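Long-range contacts in decapping nuclease RAI1 (Candida albicans, PDB 5BUD), which hydrolyses the NAD cap of RNAs, and other capped or triphosphorylated 5' ends, with the help of divalent metal ions, and stimulates the exoribonuclease RAT1: residues Ser42-Tyr47 with Ile177-Lys182; Ser98-Phe103 with Gly130-Lys135; Glu105-Ile110 with Lys327-Val332; Ile121-Val126 with Ile134-Glu139. One frame throughout, in Å; residues are numbered along the deposited sequence.

Overall arrangement
Interactions 2, 3 and 4 cluster together, their centres about 12 to 14 Å apart. Interaction 1 lies on the opposite side of the chain's centre from each, its centre about 31 to 33 Å from theirs, near the bound manganese. Strand 131-136 serves both interaction 2, where it pairs with strand 100-103, and interaction 4, where it pairs with strand 121-128. Helix 104-112 follows strand 100-103 and carries interaction 3; its I106 touches K135 and L123 of the hairpin. Along the chain, interactions 2 and 4 are nested inside the loop closed by interaction 1. Only interaction 3 joins an early helix to a late one, 322-339.

Interaction 1: Ser42-Tyr47 with Ile177-Lys182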
loop_
_atom_site.group_PDB
_atom_site.type_symbol
_atom_site.label_atom_id
_atom_site.label_comp_id
_atom_site.label_asym_id
_atom_site.label_seq_id
_atom_site.Cartn_x
_atom_site.Cartn_y
_atom_site.Cartn_z
ATOM N N SER A 42 10.051 15.277 -4.825
ATOM C CA SER A 42 10.394 13.867 -4.754
ATOM C C SER A 42 9.539 12.952 -5.653
ATOM O O SER A 42 9.762 11.730 -5.688
ATOM C CB SER A 42 10.269 13.387 -3.306
ATOM O OG SER A 42 11.239 14.014 -2.522
ATOM N N LEU A 43 8.574 13.516 -6.359
ATOM C CA LEU A 43 7.757 12.726 -7.322
ATOM C C LEU A 43 8.538 12.458 -8.628
ATOM O O LEU A 43 8.988 13.401 -9.290
ATOM C CB LEU A 43 6.468 13.468 -7.626
ATOM C CG LEU A 43 5.427 12.825 -8.561
ATOM C CD1 LEU A 43 4.892 11.504 -8.043
ATOM C CD2 LEU A 43 4.291 13.774 -8.809
ATOM N N SER A 44 8.702 11.190 -8.977
ATOM C CA SER A 44 9.231 10.806 -10.293
ATOM C C SER A 44 8.123 10.650 -11.358
ATOM O O SER A 44 6.935 10.574 -11.042
ATOM C CB SER A 44 10.058 9.526 -10.179
ATOM O OG SER A 44 9.210 8.363 -9.989
ATOM N N TYR A 45 8.536 10.570 -12.612
ATOM C CA TYR A 45 7.639 10.503 -13.755
ATOM C C TYR A 45 7.971 9.275 -14.578
ATOM O O TYR A 45 9.134 8.891 -14.693
ATOM C CB TYR A 45 7.757 11.793 -14.593
ATOM C CG TYR A 45 7.327 12.990 -13.795
ATOM C CD1 TYR A 45 8.205 13.622 -12.895
ATOM C CD2 TYR A 45 6.013 13.430 -13.849
ATOM C CE1 TYR A 45 7.773 14.691 -12.119
ATOM C CE2 TYR A 45 5.574 14.480 -13.080
ATOM C CZ TYR A 45 6.458 15.108 -12.219
ATOM O OH TYR A 45 5.974 16.129 -11.476
ATOM N N TYR A 46 6.943 8.641 -15.134
ATOM C CA TYR A 46 7.126 7.438 -15.921
ATOM C C TYR A 46 7.772 7.798 -17.257
ATOM O O TYR A 46 7.318 8.715 -17.920
ATOM C CB TYR A 46 5.762 6.746 -16.200
ATOM C CG TYR A 46 5.937 5.431 -16.881
ATOM C CD1 TYR A 46 6.423 4.343 -16.188
ATOM C CD2 TYR A 46 5.704 5.286 -18.247
ATOM C CE1 TYR A 46 6.630 3.120 -16.817
ATOM C CE2 TYR A 46 5.922 4.063 -18.887
ATOM C CZ TYR A 46 6.360 2.981 -18.153
ATOM O OH TYR A 46 6.604 1.753 -18.746
ATOM N N TYR A 47 8.819 7.086 -17.629
ATOM C CA TYR A 47 9.448 7.249 -18.943
ATOM C C TYR A 47 10.231 6.001 -19.349
ATOM O O TYR A 47 11.326 5.738 -18.829
ATOM C CB TYR A 47 10.366 8.489 -18.973
ATOM C CG TYR A 47 10.866 8.806 -20.370
ATOM C CD1 TYR A 47 12.171 8.527 -20.746
ATOM C CD2 TYR A 47 10.007 9.337 -21.323
ATOM C CE1 TYR A 47 12.628 8.814 -22.025
ATOM C CE2 TYR A 47 10.445 9.607 -22.608
ATOM C CZ TYR A 47 11.755 9.340 -22.951
ATOM O OH TYR A 47 12.193 9.596 -24.236
ATOM N N ILE A 177 14.729 2.169 -13.640
ATOM C CA ILE A 177 14.950 2.292 -15.093
ATOM C C ILE A 177 13.724 2.777 -15.881
ATOM O O ILE A 177 13.872 3.221 -17.014
ATOM C CB ILE A 177 15.626 1.041 -15.698
ATOM C CG1 ILE A 177 14.780 -0.238 -15.564
ATOM C CG2 ILE A 177 16.950 0.810 -14.997
ATOM C CD1 ILE A 177 13.693 -0.396 -16.598
ATOM N N ALA A 178 12.555 2.811 -15.234
ATOM C CA ALA A 178 11.289 3.226 -15.880
ATOM C C ALA A 178 10.833 4.628 -15.549
ATOM O O ALA A 178 9.838 5.098 -16.116
ATOM C CB ALA A 178 10.181 2.228 -15.557
ATOM N N THR A 179 11.555 5.331 -14.666
ATOM C CA THR A 179 11.149 6.658 -14.270
ATOM C C THR A 179 12.313 7.680 -14.363
ATOM O O THR A 179 13.479 7.303 -14.377
ATOM C CB THR A 179 10.654 6.682 -12.812
ATOM O OG1 THR A 179 11.757 6.411 -11.919
ATOM C CG2 THR A 179 9.501 5.671 -12.592
ATOM N N ILE A 180 11.939 8.944 -14.413
ATOM C CA ILE A 180 12.860 10.098 -14.444
ATOM C C ILE A 180 12.449 11.111 -13.357
ATOM O O ILE A 180 11.258 11.208 -13.005
ATOM C CB ILE A 180 12.850 10.743 -15.853
ATOM C CG1 ILE A 180 11.410 10.869 -16.384
ATOM C CG2 ILE A 180 13.690 9.899 -16.795
ATOM C CD1 ILE A 180 11.243 11.705 -17.643
ATOM N N PRO A 181 13.419 11.862 -12.797
ATOM C CA PRO A 181 13.108 12.691 -11.627
ATOM C C PRO A 181 12.267 13.921 -11.893
ATOM O O PRO A 181 11.812 14.544 -10.950
ATOM C CB PRO A 181 14.491 13.094 -11.085
ATOM C CG PRO A 181 15.443 12.877 -12.208
ATOM C CD PRO A 181 14.873 11.714 -12.989
ATOM N N LYS A 182 12.078 14.262 -13.165
ATOM C CA LYS A 182 11.294 15.386 -13.592
ATOM C C LYS A 182 10.599 14.993 -14.884
ATOM O O LYS A 182 10.966 14.003 -15.500
ATOM C CB LYS A 182 12.208 16.601 -13.811
ATOM C CG LYS A 182 12.719 17.222 -12.505
ATOM C CD LYS A 182 11.623 18.041 -11.820
ATOM C CE LYS A 182 11.638 17.921 -10.300
ATOM N NZ LYS A 182 12.935 18.348 -9.703
HETATM O O HOH W 1 11.182 6.161 -9.029
#
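The N of Y47 donates to the O of A178 over 2.7 Å. The N-H points almost straight at this oxygen, at 171°, but the donor nitrogen lies 27° off the carbonyl plane. The CD1 of Y46 also approaches the O of A178, at 3.5 Å and obliquely to the ring. Farther along, Y45 and I180 form an antiparallel hydrogen-bonded pair, with the Y45 N to I180 O and I180 N to Y45 O bonds both 2.8 Å long. The O of Y45 is also met by the CA of T179 at 3.0 Å, in a CA-H...O contact. NH1 of R195 donates to the O atoms of Y47 and T179.

I180 has CG1 between its backbone N and carbonyl carbon (chi1 44°), which carries CD1 across to the CB of Y47, 3.6 Å away. The Y45 ring turns its edge to the O of I180, while its CD1 reaches the C of K182 at 3.4 Å. On the other side of the strand pair, water 1 bridges S44 and T179. It donates to the OG1 of T179 and lies 3.1 Å from the OG of S44. The OG1 of T179 also bonds to the O of E175.

T179 packs on L246, and E175 and L246 are both metal-binding residues. The backbone bonds and the water thus hold the two strands together, while T179 connects them to the metal-binding residues.

Interaction 2: Ser98-Phe103 with Gly130-Lys135; sequences SDIITF and GQLFIK
The ring of F133 meets I101 obliquely, with the CD1 of I101 3.7 Å from the CE1 of F133. The two side chains lie alongside one another and point the same way. The ring of F383 meets F133 at a steep angle, about 75° between planes. The other flat group is the amide of Q131. Its OE1 lies 3.4 Å from the CD1 of I101 and takes a hydrogen bond from R387. Its NE2 donates to the O of S98 over 3.0 Å, from above the carbonyl plane, and also to the O of I96. The Q131 chain runs extended past CG, which carries the amide across to S98, just ahead of strand 100-103.

Between the strands, the N of L132 donates to the O of D99, the N of I101 to the O of L132, and the N of I134 to the O of I101. T102 adds a side-chain bond. Its OG1 is anti to the backbone N (chi1 -166°) and donates to the O of I134 over 2.7 Å, again from above the carbonyl plane. On the opposite face of the sheet from I101 and F133, the CG2 of I100 touches the CD1 of I134 at 3.8 Å.

The two strands run parallel, 15° apart. Strand 217-228 flanks 100-103 and strand 121-128 flanks 131-136. Helix 78-92 covers F133 and F103, and F103 is the N-cap of helix 104-112.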
loop_
_atom_site.group_PDB
_atom_site.type_symbol
_atom_site.label_atom_id
_atom_site.label_comp_id
_atom_site.label_asym_id
_atom_site.label_seq_id
_atom_site.Cartn_x
_atom_site.Cartn_y
_atom_site.Cartn_z
ATOM N N SER A 98 -12.752 12.835 9.121
ATOM C CA SER A 98 -12.709 11.417 8.761
ATOM C C SER A 98 -13.113 10.614 9.968
ATOM O O SER A 98 -13.037 11.106 11.127
ATOM C CB SER A 98 -11.286 11.019 8.326
ATOM O OG SER A 98 -11.168 9.655 7.957
ATOM N N ASP A 99 -13.503 9.372 9.717
ATOM C CA ASP A 99 -13.763 8.407 10.784
ATOM C C ASP A 99 -12.548 7.579 11.133
ATOM O O ASP A 99 -12.313 7.241 12.314
ATOM C CB ASP A 99 -14.910 7.515 10.370
ATOM C CG ASP A 99 -16.175 8.319 10.135
ATOM O OD1 ASP A 99 -16.762 8.212 9.061
ATOM O OD2 ASP A 99 -16.538 9.099 11.039
ATOM N N ILE A 100 -11.778 7.251 10.100
ATOM C CA ILE A 100 -10.608 6.373 10.219
ATOM C C ILE A 100 -9.379 7.051 9.611
ATOM O O ILE A 100 -9.471 7.670 8.567
ATOM C CB ILE A 100 -10.907 5.036 9.517
ATOM C CG1 ILE A 100 -12.029 4.310 10.252
ATOM C CG2 ILE A 100 -9.667 4.152 9.468
ATOM C CD1 ILE A 100 -12.415 2.978 9.616
ATOM N N ILE A 101 -8.235 6.964 10.278
ATOM C CA ILE A 101 -6.994 7.411 9.692
ATOM C C ILE A 101 -6.023 6.259 9.738
ATOM O O ILE A 101 -5.745 5.731 10.819
ATOM C CB ILE A 101 -6.443 8.632 10.412
ATOM C CG1 ILE A 101 -7.376 9.833 10.188
ATOM C CG2 ILE A 101 -5.020 8.968 9.962
ATOM C CD1 ILE A 101 -7.003 11.024 11.074
ATOM N N THR A 102 -5.493 5.871 8.580
ATOM C CA THR A 102 -4.659 4.685 8.519
ATOM C C THR A 102 -3.755 4.648 7.299
ATOM O O THR A 102 -3.696 5.593 6.524
ATOM C CB THR A 102 -5.516 3.381 8.651
ATOM O OG1 THR A 102 -4.675 2.229 8.922
ATOM C CG2 THR A 102 -6.363 3.154 7.465
ATOM N N PHE A 103 -2.992 3.577 7.163
ATOM C CA PHE A 103 -2.189 3.391 5.959
ATOM C C PHE A 103 -2.965 2.509 4.960
ATOM O O PHE A 103 -3.706 1.588 5.337
ATOM C CB PHE A 103 -0.846 2.782 6.309
ATOM C CG PHE A 103 0.041 3.697 7.086
ATOM C CD1 PHE A 103 -0.006 3.726 8.470
ATOM C CD2 PHE A 103 0.943 4.522 6.428
ATOM C CE1 PHE A 103 0.836 4.572 9.189
ATOM C CE2 PHE A 103 1.772 5.376 7.141
ATOM C CZ PHE A 103 1.715 5.402 8.517
ATOM N N GLY A 130 -12.206 11.763 18.403
ATOM C CA GLY A 130 -13.374 11.446 17.577
ATOM C C GLY A 130 -13.042 10.622 16.349
ATOM O O GLY A 130 -13.879 10.487 15.463
ATOM N N GLN A 131 -11.808 10.109 16.284
ATOM C CA GLN A 131 -11.334 9.307 15.152
ATOM C C GLN A 131 -10.666 8.021 15.598
ATOM O O GLN A 131 -10.199 7.921 16.714
ATOM C CB GLN A 131 -10.359 10.113 14.295
ATOM C CG GLN A 131 -10.989 11.413 13.862
ATOM C CD GLN A 131 -10.103 12.288 13.028
ATOM O OE1 GLN A 131 -8.970 12.585 13.400
ATOM N NE2 GLN A 131 -10.644 12.763 11.915
ATOM N N LEU A 132 -10.613 7.063 14.686
ATOM C CA LEU A 132 -9.918 5.797 14.868
ATOM C C LEU A 132 -8.615 5.803 14.112
ATOM O O LEU A 132 -8.585 5.944 12.887
ATOM C CB LEU A 132 -10.743 4.655 14.321
ATOM C CG LEU A 132 -12.074 4.347 14.964
ATOM C CD1 LEU A 132 -12.561 3.071 14.333
ATOM C CD2 LEU A 132 -11.959 4.201 16.467
ATOM N N PHE A 133 -7.527 5.665 14.858
ATOM C CA PHE A 133 -6.209 5.557 14.326
ATOM C C PHE A 133 -5.846 4.062 14.282
ATOM O O PHE A 133 -5.912 3.362 15.317
ATOM C CB PHE A 133 -5.233 6.365 15.195
ATOM C CG PHE A 133 -5.474 7.841 15.116
ATOM C CD1 PHE A 133 -4.851 8.605 14.137
ATOM C CD2 PHE A 133 -6.385 8.461 15.973
ATOM C CE1 PHE A 133 -5.091 9.968 14.042
ATOM C CE2 PHE A 133 -6.632 9.827 15.873
ATOM C CZ PHE A 133 -5.983 10.581 14.915
ATOM N N ILE A 134 -5.502 3.571 13.082
ATOM C CA ILE A 134 -5.286 2.152 12.886
ATOM C C ILE A 134 -3.886 1.892 12.333
ATOM O O ILE A 134 -3.482 2.495 11.338
ATOM C CB ILE A 134 -6.398 1.525 11.991
ATOM C CG1 ILE A 134 -7.788 1.731 12.588
ATOM C CG2 ILE A 134 -6.195 0.023 11.851
ATOM C CD1 ILE A 134 -8.923 1.164 11.732
ATOM N N LYS A 135 -3.134 1.038 13.024
ATOM C CA LYS A 135 -1.812 0.666 12.612
ATOM C C LYS A 135 -1.629 -0.808 12.799
ATOM O O LYS A 135 -2.419 -1.491 13.477
ATOM C CB LYS A 135 -0.708 1.425 13.401
ATOM C CG LYS A 135 -0.336 0.809 14.733
ATOM C CD LYS A 135 0.722 1.614 15.492
ATOM C CE LYS A 135 2.097 1.520 14.877
ATOM N NZ LYS A 135 2.725 0.241 15.227
HETATM O O HOH W 2 -13.591 14.000 11.682
HETATM O O HOH W 3 -15.795 10.318 13.643
#

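Interaction 3: Glu105-Ile110 with Lys327-Val332; sequences EIMTKI and KWYGAV
M107 and Y329 cross at about a right angle. The sulfur of M107 lies at the edge of the Y329 ring, 3.7 Å from its CE1, a Met-aromatic contact. The bend of the M107 chain at chi2 (-58°) brings the sulfur in beside the ring. I110 and V332 meet branch against branch, the CG2 of I110 standing 3.8 Å from the CG1 of V332. W328 presents its edge instead. Its NE1 points to the O of I110 over 2.8 Å, and this oxygen lies near the indole plane. The bond is bent to 130° and weak. V332 of the same helix places its CG2 over one face of the indole, offset toward the rim.

The axes of the two short helix segments approach to 10.4 Å, at 118°. L274 of helix 255-275 packs on both M107 and Y329. Strand 217-228 adds L221 against M107 and L219 against Y329, while F360 meets the W328 ring edge-to-face.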
loop_
_atom_site.group_PDB
_atom_site.type_symbol
_atom_site.label_atom_id
_atom_site.label_comp_id
_atom_site.label_asym_id
_atom_site.label_seq_id
_atom_site.Cartn_x
_atom_site.Cartn_y
_atom_site.Cartn_z
ATOM N N GLU A 105 -1.945 0.128 3.021
ATOM C CA GLU A 105 -1.610 -1.296 3.012
ATOM C C GLU A 105 -2.487 -2.064 3.992
ATOM O O GLU A 105 -2.822 -3.234 3.782
ATOM C CB GLU A 105 -0.133 -1.537 3.342
ATOM C CG GLU A 105 0.322 -2.927 2.956
ATOM C CD GLU A 105 1.436 -3.498 3.824
ATOM O OE1 GLU A 105 1.694 -4.720 3.699
ATOM O OE2 GLU A 105 2.045 -2.747 4.616
ATOM N N ILE A 106 -2.888 -1.385 5.052
ATOM C CA ILE A 106 -3.759 -1.974 6.026
ATOM C C ILE A 106 -5.147 -2.277 5.430
ATOM O O ILE A 106 -5.629 -3.387 5.590
ATOM C CB ILE A 106 -3.841 -1.101 7.287
ATOM C CG1 ILE A 106 -2.496 -1.198 8.032
ATOM C CG2 ILE A 106 -4.970 -1.587 8.160
ATOM C CD1 ILE A 106 -2.313 -0.166 9.114
ATOM N N MET A 107 -5.777 -1.325 4.753
ATOM C CA MET A 107 -7.055 -1.608 4.073
ATOM C C MET A 107 -6.944 -2.562 2.898
ATOM O O MET A 107 -7.904 -3.304 2.602
ATOM C CB MET A 107 -7.726 -0.316 3.622
ATOM C CG MET A 107 -8.166 0.539 4.790
ATOM S SD MET A 107 -9.306 -0.351 5.878
ATOM C CE MET A 107 -8.637 0.197 7.413
ATOM N N THR A 108 -5.811 -2.542 2.203
ATOM C CA THR A 108 -5.556 -3.523 1.146
ATOM C C THR A 108 -5.643 -4.969 1.701
ATOM O O THR A 108 -6.230 -5.807 1.079
ATOM C CB THR A 108 -4.176 -3.301 0.496
ATOM O OG1 THR A 108 -4.128 -1.984 -0.065
ATOM C CG2 THR A 108 -3.890 -4.330 -0.614
ATOM N N LYS A 109 -5.041 -5.240 2.865
ATOM C CA LYS A 109 -5.143 -6.549 3.512
ATOM C C LYS A 109 -6.586 -6.965 3.771
ATOM O O LYS A 109 -6.966 -8.090 3.499
ATOM C CB LYS A 109 -4.337 -6.570 4.828
ATOM C CG LYS A 109 -2.856 -6.554 4.574
ATOM C CD LYS A 109 -2.075 -6.398 5.855
ATOM C CE LYS A 109 -0.589 -6.553 5.581
ATOM N NZ LYS A 109 -0.293 -8.002 5.618
ATOM N N ILE A 110 -7.374 -6.033 4.278
ATOM C CA ILE A 110 -8.773 -6.263 4.581
ATOM C C ILE A 110 -9.598 -6.492 3.333
ATOM O O ILE A 110 -10.376 -7.464 3.270
ATOM C CB ILE A 110 -9.345 -5.109 5.414
ATOM C CG1 ILE A 110 -8.632 -5.069 6.768
ATOM C CG2 ILE A 110 -10.840 -5.236 5.589
ATOM C CD1 ILE A 110 -8.876 -3.786 7.517
ATOM N N LYS A 327 -17.816 -5.380 -1.027
ATOM C CA LYS A 327 -18.895 -5.533 -0.043
ATOM C C LYS A 327 -18.416 -6.057 1.315
ATOM O O LYS A 327 -18.949 -5.653 2.350
ATOM C CB LYS A 327 -19.983 -6.445 -0.611
ATOM C CG LYS A 327 -20.678 -5.810 -1.802
ATOM C CD LYS A 327 -21.782 -6.681 -2.394
ATOM C CE LYS A 327 -22.473 -5.928 -3.516
ATOM N NZ LYS A 327 -23.634 -6.666 -4.090
ATOM N N TRP A 328 -17.416 -6.943 1.316
ATOM C CA TRP A 328 -16.804 -7.358 2.551
ATOM C C TRP A 328 -16.099 -6.136 3.191
ATOM O O TRP A 328 -16.253 -5.873 4.365
ATOM C CB TRP A 328 -15.808 -8.507 2.290
ATOM C CG TRP A 328 -14.746 -8.632 3.329
ATOM C CD1 TRP A 328 -13.442 -8.307 3.187
ATOM C CD2 TRP A 328 -14.895 -9.134 4.673
ATOM N NE1 TRP A 328 -12.754 -8.548 4.357
ATOM C CE2 TRP A 328 -13.625 -9.045 5.293
ATOM C CE3 TRP A 328 -15.983 -9.596 5.422
ATOM C CZ2 TRP A 328 -13.399 -9.449 6.622
ATOM C CZ3 TRP A 328 -15.770 -9.985 6.752
ATOM C CH2 TRP A 328 -14.482 -9.900 7.342
ATOM N N TYR A 329 -15.337 -5.390 2.394
ATOM C CA TYR A 329 -14.587 -4.217 2.908
ATOM C C TYR A 329 -15.582 -3.223 3.506
ATOM O O TYR A 329 -15.383 -2.755 4.630
ATOM C CB TYR A 329 -13.737 -3.612 1.771
ATOM C CG TYR A 329 -13.185 -2.219 1.963
ATOM C CD1 TYR A 329 -12.155 -1.963 2.862
ATOM C CD2 TYR A 329 -13.640 -1.165 1.177
ATOM C CE1 TYR A 329 -11.636 -0.673 2.997
ATOM C CE2 TYR A 329 -13.125 0.105 1.304
ATOM C CZ TYR A 329 -12.132 0.351 2.217
ATOM O OH TYR A 329 -11.636 1.631 2.324
ATOM N N GLY A 330 -16.681 -2.963 2.798
ATOM C CA GLY A 330 -17.718 -2.063 3.293
ATOM C C GLY A 330 -18.372 -2.507 4.602
ATOM O O GLY A 330 -18.662 -1.679 5.465
ATOM N N ALA A 331 -18.573 -3.814 4.758
ATOM C CA ALA A 331 -19.114 -4.383 5.995
ATOM C C ALA A 331 -18.118 -4.191 7.143
ATOM O O ALA A 331 -18.487 -3.753 8.230
ATOM C CB ALA A 331 -19.415 -5.847 5.788
ATOM N N VAL A 332 -16.844 -4.478 6.877
ATOM C CA VAL A 332 -15.802 -4.300 7.897
ATOM C C VAL A 332 -15.774 -2.859 8.403
ATOM O O VAL A 332 -15.830 -2.640 9.599
ATOM C CB VAL A 332 -14.396 -4.677 7.384
ATOM C CG1 VAL A 332 -13.306 -4.246 8.372
ATOM C CG2 VAL A 332 -14.302 -6.169 7.142
#

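Interaction 4: Ile121-Val126 with Ile134-Glu139; sequences IDLYVV and IKSDDE
Y124 and K135 form the central antiparallel hydrogen-bonded pair. The N of Y124 donates to the O of K135 over 2.7 Å, and the N of K135 returns a 3.1 Å bond to the O of Y124. Two residues from this pair on each segment, the N of D137 donates to the O of D122 over 2.9 Å. The Y124 ring lies obliquely against the carboxylate of D137, the two planes 26° apart. Its CE2 is 3.8 Å from the CG of D137. D137 holds CG anti to its backbone N (chi1 -176°), which places the carboxylate beside the ring. On the other side of the strands, V125 and I134 lie side by side, with the CG2 of V125 4.2 Å from the CG1 of I134. The CD2 of L123 reaches the CA of S136 at 3.8 Å.

A second shell fixes the polar ends. K135 curls back so that its NZ donates to the O of S136 and forms a salt bridge to the OD2 of D138 over 2.7 Å, met from above the carboxylate plane. The OD1 of D137 accepts from the N of L140 and so caps helix 138-155. D122 has salt bridges to R144 of that helix and to K352 of strand 349-354. The OG of S136 bonds to D141.

Strands 121-128 and 131-136 make up a beta hairpin. D137, the N-cap, lies between the second strand and helix 138-155, so the hairpin runs on into a capped helix.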
loop_
_atom_site.group_PDB
_atom_site.type_symbol
_atom_site.label_atom_id
_atom_site.label_comp_id
_atom_site.label_asym_id
_atom_site.label_seq_id
_atom_site.Cartn_x
_atom_site.Cartn_y
_atom_site.Cartn_z
ATOM N N ILE A 121 -4.033 -11.168 9.794
ATOM C CA ILE A 121 -4.078 -9.701 9.980
ATOM C C ILE A 121 -4.079 -9.431 11.479
ATOM O O ILE A 121 -4.903 -9.979 12.214
ATOM C CB ILE A 121 -5.345 -9.058 9.374
ATOM C CG1 ILE A 121 -5.466 -9.400 7.895
ATOM C CG2 ILE A 121 -5.336 -7.534 9.546
ATOM C CD1 ILE A 121 -6.665 -8.781 7.209
ATOM N N ASP A 122 -3.163 -8.578 11.923
ATOM C CA ASP A 122 -3.098 -8.154 13.320
ATOM C C ASP A 122 -2.817 -6.638 13.357
ATOM O O ASP A 122 -1.708 -6.177 13.010
ATOM C CB ASP A 122 -2.032 -8.920 14.127
ATOM C CG ASP A 122 -2.405 -10.395 14.382
ATOM O OD1 ASP A 122 -2.997 -10.695 15.442
ATOM O OD2 ASP A 122 -2.112 -11.262 13.526
ATOM N N LEU A 123 -3.825 -5.892 13.806
ATOM C CA LEU A 123 -3.787 -4.428 13.848
ATOM C C LEU A 123 -4.131 -3.920 15.260
ATOM O O LEU A 123 -4.655 -4.663 16.085
ATOM C CB LEU A 123 -4.812 -3.855 12.882
ATOM C CG LEU A 123 -4.785 -4.477 11.484
ATOM C CD1 LEU A 123 -6.001 -4.041 10.672
ATOM C CD2 LEU A 123 -3.470 -4.145 10.800
ATOM N N TYR A 124 -3.821 -2.656 15.500
ATOM C CA TYR A 124 -4.203 -1.948 16.706
ATOM C C TYR A 124 -5.116 -0.809 16.282
ATOM O O TYR A 124 -4.841 -0.148 15.280
ATOM C CB TYR A 124 -2.935 -1.405 17.400
ATOM C CG TYR A 124 -2.114 -2.432 18.140
ATOM C CD1 TYR A 124 -2.666 -3.214 19.164
ATOM C CD2 TYR A 124 -0.762 -2.592 17.853
ATOM C CE1 TYR A 124 -1.877 -4.138 19.854
ATOM C CE2 TYR A 124 0.023 -3.492 18.539
ATOM C CZ TYR A 124 -0.524 -4.248 19.538
ATOM O OH TYR A 124 0.318 -5.127 20.167
ATOM N N VAL A 125 -6.225 -0.635 17.003
ATOM C CA VAL A 125 -7.168 0.471 16.827
ATOM C C VAL A 125 -7.172 1.380 18.072
ATOM O O VAL A 125 -7.461 0.917 19.196
ATOM C CB VAL A 125 -8.589 -0.052 16.649
ATOM C CG1 VAL A 125 -9.544 1.071 16.358
ATOM C CG2 VAL A 125 -8.640 -1.089 15.547
ATOM N N VAL A 126 -6.916 2.659 17.863
ATOM C CA VAL A 126 -6.758 3.608 18.956
ATOM C C VAL A 126 -7.708 4.783 18.692
ATOM O O VAL A 126 -7.488 5.550 17.766
ATOM C CB VAL A 126 -5.302 4.098 19.077
ATOM C CG1 VAL A 126 -5.165 5.139 20.189
ATOM C CG2 VAL A 126 -4.352 2.925 19.314
ATOM N N ILE A 134 -5.502 3.571 13.082
ATOM C CA ILE A 134 -5.286 2.152 12.886
ATOM C C ILE A 134 -3.886 1.892 12.333
ATOM O O ILE A 134 -3.482 2.495 11.338
ATOM C CB ILE A 134 -6.398 1.525 11.991
ATOM C CG1 ILE A 134 -7.788 1.731 12.588
ATOM C CG2 ILE A 134 -6.195 0.023 11.851
ATOM C CD1 ILE A 134 -8.923 1.164 11.732
ATOM N N LYS A 135 -3.134 1.038 13.024
ATOM C CA LYS A 135 -1.812 0.666 12.612
ATOM C C LYS A 135 -1.629 -0.808 12.799
ATOM O O LYS A 135 -2.419 -1.491 13.477
ATOM C CB LYS A 135 -0.708 1.425 13.401
ATOM C CG LYS A 135 -0.336 0.809 14.733
ATOM C CD LYS A 135 0.722 1.614 15.492
ATOM C CE LYS A 135 2.097 1.520 14.877
ATOM N NZ LYS A 135 2.725 0.241 15.227
ATOM N N SER A 136 -0.593 -1.307 12.156
ATOM C CA SER A 136 -0.302 -2.713 12.212
ATOM C C SER A 136 0.459 -3.019 13.483
ATOM O O SER A 136 1.169 -2.154 14.041
ATOM C CB SER A 136 0.547 -3.118 10.993
ATOM O OG SER A 136 0.735 -4.533 10.991
ATOM N N ASP A 137 0.329 -4.259 13.919
ATOM C CA ASP A 137 1.153 -4.780 14.976
ATOM C C ASP A 137 2.543 -5.045 14.423
ATOM O O ASP A 137 2.821 -6.105 13.837
ATOM C CB ASP A 137 0.493 -6.019 15.577
ATOM C CG ASP A 137 1.258 -6.583 16.763
ATOM O OD1 ASP A 137 2.496 -6.412 16.889
ATOM O OD2 ASP A 137 0.594 -7.228 17.563
ATOM N N ASP A 138 3.421 -4.073 14.640
ATOM C CA ASP A 138 4.801 -4.131 14.165
ATOM C C ASP A 138 5.574 -5.347 14.644
ATOM O O ASP A 138 6.266 -5.983 13.851
ATOM C CB ASP A 138 5.550 -2.861 14.555
ATOM C CG ASP A 138 5.037 -1.649 13.817
ATOM O OD1 ASP A 138 4.471 -1.836 12.708
ATOM O OD2 ASP A 138 5.201 -0.519 14.353
ATOM N N GLU A 139 5.440 -5.695 15.921
ATOM C CA GLU A 139 6.215 -6.810 16.463
ATOM C C GLU A 139 5.788 -8.134 15.835
ATOM O O GLU A 139 6.644 -8.909 15.393
ATOM C CB GLU A 139 6.147 -6.843 17.995
ATOM C CG GLU A 139 6.934 -5.699 18.617
ATOM C CD GLU A 139 6.728 -5.550 20.117
ATOM O OE1 GLU A 139 6.223 -6.499 20.767
ATOM O OE2 GLU A 139 7.088 -4.476 20.650
#